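Local structure of peroxiredoxin PRX1, mitochondrial (Saccharomyces cerevisiae, 5YKJ) at residues V189-A194 against Y207-K212. The protein reduces hydroperoxides in mitochondria as a 1-Cys thiol peroxidase, probably regenerated through the glutathione and thioredoxin systems. Residues are numbered along the deposited sequence; the frame is centred on the assembly and turned at random.
Sequences VSNDEA and YLRFTK
Arg209 reaches from strand 208-211 to the start of helix 191-198 and the residues just before it, and its guanidinium takes the carbonyl oxygen of Val189 end-on. Both terminal nitrogens converge on that one atom: NH1 of Arg209 lies 2.8 Å from Val189 O, and NH2 of Arg209 lies 2.9 Å from the same oxygen. Val189 O sits almost exactly in the guanidinium plane, so the fork is flat, although both of its N-H...O bonds are bent, as expected when two donors share an acceptor. A third bond runs from Arg209 NH1 to Asn191 OD1 (2.9 Å), with the donor in the plane of the amide carbonyl. The amide and guanidinium planes are only 22° apart, and together the two oxygens fix the rotation of the guanidinium. The Arg209 chain is bent at chi3 (-65°), which swings the guanidinium toward the helix start. Further back along the chain, Arg209 CD passes 3.4 Å from Asn191 OD1. The other end of the amide is held as well, Asn191 ND2 being hydrogen-bonded to Glu203.

The helix start that receives the arginine is a capping box. Ser190 is the N-cap: its OG accepts from Glu193 N at 3.1 Å, while Ser190 N donates to Glu193 OE2 in a nearly straight bond. This small unit belongs to the C-terminal domain characteristic of 1-Cys peroxiredoxins, well away from the thioredoxin-fold core, and Arg209 ties its helix to the central strand of a three-stranded antiparallel sheet (183-184, 208-211, 202-205).

Beyond the hydrogen bonds, the methyl CB of Ala194, on the first turn of the helix, comes obliquely to within 4.2 Å of Arg209 NH1, and Phe201 packs against both Asn191 and Ala194.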
ATOM      1  N   VAL A 189     -19.931   2.628  19.871  1.00 20.54           N
ATOM      2  CA  VAL A 189     -20.999   3.600  19.764  1.00 18.62           C
ATOM      3  C   VAL A 189     -22.327   3.016  20.259  1.00 23.53           C
ATOM      4  O   VAL A 189     -22.838   2.131  19.705  1.00 16.42           O
ATOM      5  CB  VAL A 189     -21.185   4.081  18.299  1.00 22.17           C
ATOM      6  CG1 VAL A 189     -22.325   5.058  18.167  1.00 19.52           C
ATOM      7  CG2 VAL A 189     -19.922   4.734  17.806  1.00 21.57           C
ATOM      8  N   SER A 190     -22.884   3.624  21.306  1.00 19.07           N
ATOM      9  CA  SER A 190     -24.154   3.191  21.863  1.00 18.62           C
ATOM     10  C   SER A 190     -25.298   3.450  20.916  1.00 20.27           C
ATOM     11  O   SER A 190     -25.187   4.213  20.031  1.00 18.49           O
ATOM     12  CB  SER A 190     -24.419   3.909  23.189  1.00 24.43           C
ATOM     13  OG  SER A 190     -24.836   5.227  22.975  1.00 24.06           O
ATOM     14  N   ASN A 191     -26.412   2.770  21.136  1.00 18.47           N
ATOM     15  CA  ASN A 191     -27.549   2.955  20.281  1.00 19.07           C
ATOM     16  C   ASN A 191     -28.021   4.429  20.271  1.00 19.26           C
ATOM     17  O   ASN A 191     -28.368   4.908  19.273  1.00 16.95           O
ATOM     18  CB  ASN A 191     -28.692   2.009  20.663  1.00 18.80           C
ATOM     19  CG  ASN A 191     -28.608   0.625  19.972  1.00 21.75           C
ATOM     20  OD1 ASN A 191     -27.567   0.181  19.532  1.00 17.20           O
ATOM     21  ND2 ASN A 191     -29.714  -0.058  19.971  1.00 21.69           N
ATOM     22  N   ASP A 192     -28.022   5.075  21.426  1.00 20.01           N
ATOM     23  CA  ASP A 192     -28.417   6.462  21.494  1.00 18.02           C
ATOM     24  C   ASP A 192     -27.438   7.347  20.730  1.00 18.67           C
ATOM     25  O   ASP A 192     -27.833   8.176  20.036  1.00 19.01           O
ATOM     26  CB  ASP A 192     -28.555   6.948  22.927  1.00 22.67           C
ATOM     27  CG  ASP A 192     -29.901   6.652  23.526  1.00 48.05           C
ATOM     28  OD1 ASP A 192     -30.795   6.199  22.831  1.00 45.46           O
ATOM     29  OD2 ASP A 192     -29.991   6.853  24.730  1.00 44.62           O
ATOM     30  N   GLU A 193     -26.160   7.103  20.898  1.00 18.60           N
ATOM     31  CA  GLU A 193     -25.102   7.830  20.191  1.00 17.78           C
ATOM     32  C   GLU A 193     -25.246   7.550  18.709  1.00 19.20           C
ATOM     33  O   GLU A 193     -25.065   8.405  17.915  1.00 21.08           O
ATOM     34  CB  GLU A 193     -23.706   7.429  20.692  1.00 23.01           C
ATOM     35  CG  GLU A 193     -23.186   8.054  21.991  1.00 38.51           C
ATOM     36  CD  GLU A 193     -21.929   7.401  22.577  1.00 47.82           C
ATOM     37  OE1 GLU A 193     -21.240   8.065  23.374  1.00 62.31           O
ATOM     38  OE2 GLU A 193     -21.589   6.260  22.277  1.00 43.94           O
ATOM     39  N   ALA A 194     -25.592   6.328  18.353  1.00 16.26           N
ATOM     40  CA  ALA A 194     -25.806   5.990  16.979  1.00 15.57           C
ATOM     41  C   ALA A 194     -26.997   6.729  16.359  1.00 22.23           C
ATOM     42  O   ALA A 194     -26.969   7.077  15.205  1.00 16.12           O
ATOM     43  CB  ALA A 194     -25.949   4.480  16.812  1.00 16.96           C
ATOM     44  N   TYR A 207     -24.586  -5.883  18.489  1.00 11.76           N
ATOM     45  CA  TYR A 207     -23.260  -5.500  18.047  1.00 12.17           C
ATOM     46  C   TYR A 207     -23.124  -5.325  16.527  1.00 14.33           C
ATOM     47  O   TYR A 207     -22.120  -4.884  16.065  1.00 13.16           O
ATOM     48  CB  TYR A 207     -22.215  -6.525  18.539  1.00  8.87           C
ATOM     49  CG  TYR A 207     -22.487  -7.936  18.094  1.00  9.98           C
ATOM     50  CD1 TYR A 207     -23.256  -8.766  18.840  1.00  8.82           C
ATOM     51  CD2 TYR A 207     -21.986  -8.406  16.913  1.00  8.64           C
ATOM     52  CE1 TYR A 207     -23.498 -10.057  18.470  1.00  9.25           C
ATOM     53  CE2 TYR A 207     -22.248  -9.676  16.511  1.00  8.59           C
ATOM     54  CZ  TYR A 207     -22.994 -10.499  17.285  1.00 12.17           C
ATOM     55  OH  TYR A 207     -23.248 -11.756  16.886  1.00 12.94           O
ATOM     56  N   LEU A 208     -24.170  -5.706  15.807  1.00  8.41           N
ATOM     57  CA  LEU A 208     -24.162  -5.642  14.379  1.00  8.46           C
ATOM     58  C   LEU A 208     -25.331  -4.816  13.860  1.00 11.66           C
ATOM     59  O   LEU A 208     -26.395  -5.289  13.697  1.00 10.73           O
ATOM     60  CB  LEU A 208     -24.213  -7.042  13.781  1.00  9.93           C
ATOM     61  CG  LEU A 208     -24.152  -7.151  12.274  1.00  9.39           C
ATOM     62  CD1 LEU A 208     -22.845  -6.654  11.693  1.00 11.14           C
ATOM     63  CD2 LEU A 208     -24.367  -8.587  11.851  1.00 10.67           C
ATOM     64  N   ARG A 209     -25.022  -3.548  13.620  1.00 10.31           N
ATOM     65  CA  ARG A 209     -25.960  -2.553  13.134  1.00 10.71           C
ATOM     66  C   ARG A 209     -25.513  -1.899  11.836  1.00 14.87           C
ATOM     67  O   ARG A 209     -24.552  -1.247  11.823  1.00 13.47           O
ATOM     68  CB  ARG A 209     -26.180  -1.483  14.198  1.00 11.60           C
ATOM     69  CG  ARG A 209     -26.566  -2.044  15.558  1.00 10.46           C
ATOM     70  CD  ARG A 209     -26.237  -1.087  16.691  1.00 12.84           C
ATOM     71  NE  ARG A 209     -24.816  -0.878  16.832  1.00 12.11           N
ATOM     72  CZ  ARG A 209     -24.225  -0.026  17.636  1.00 21.71           C
ATOM     73  NH1 ARG A 209     -24.897   0.763  18.451  1.00 16.29           N
ATOM     74  NH2 ARG A 209     -22.919   0.060  17.628  1.00 13.92           N
ATOM     75  N   PHE A 210     -26.298  -2.084  10.793  1.00 10.30           N
ATOM     76  CA  PHE A 210     -26.026  -1.490   9.492  1.00 11.01           C
ATOM     77  C   PHE A 210     -26.718  -0.126   9.297  1.00 14.99           C
ATOM     78  O   PHE A 210     -27.804   0.052   9.682  1.00 14.19           O
ATOM     79  CB  PHE A 210     -26.429  -2.412   8.348  1.00 11.77           C
ATOM     80  CG  PHE A 210     -25.580  -3.642   8.215  1.00 12.39           C
ATOM     81  CD1 PHE A 210     -24.493  -3.640   7.410  1.00 18.10           C
ATOM     82  CD2 PHE A 210     -25.909  -4.798   8.853  1.00 12.48           C
ATOM     83  CE1 PHE A 210     -23.732  -4.746   7.256  1.00 19.36           C
ATOM     84  CE2 PHE A 210     -25.126  -5.909   8.737  1.00 11.17           C
ATOM     85  CZ  PHE A 210     -24.049  -5.887   7.926  1.00 13.46           C
ATOM     86  N   THR A 211     -26.018   0.775   8.648  1.00 14.34           N
ATOM     87  CA  THR A 211     -26.560   2.088   8.382  1.00 13.41           C
ATOM     88  C   THR A 211     -26.126   2.466   7.004  1.00 16.35           C
ATOM     89  O   THR A 211     -25.182   1.950   6.505  1.00 16.41           O
ATOM     90  CB  THR A 211     -26.137   3.102   9.430  1.00 19.33           C
ATOM     91  OG1 THR A 211     -26.851   4.295   9.247  1.00 20.50           O
ATOM     92  CG2 THR A 211     -24.648   3.399   9.337  1.00 14.48           C
ATOM     93  N   LYS A 212     -26.849   3.368   6.392  1.00 18.60           N
ATOM     94  CA  LYS A 212     -26.533   3.773   5.044  1.00 22.17           C
ATOM     95  C   LYS A 212     -25.309   4.617   4.935  1.00 22.42           C
ATOM     96  O   LYS A 212     -24.908   5.268   5.829  1.00 25.83           O
ATOM     97  CB  LYS A 212     -27.702   4.482   4.373  1.00 26.83           C
ATOM     98  CG  LYS A 212     -28.831   3.604   3.890  1.00 44.16           C
ATOM     99  CD  LYS A 212     -28.598   3.021   2.513  1.00 49.98           C
ATOM    100  CE  LYS A 212     -28.356   4.073   1.448  1.00 60.36           C
ATOM    101  NZ  LYS A 212     -28.148   3.467   0.121  1.00 47.70           N
TER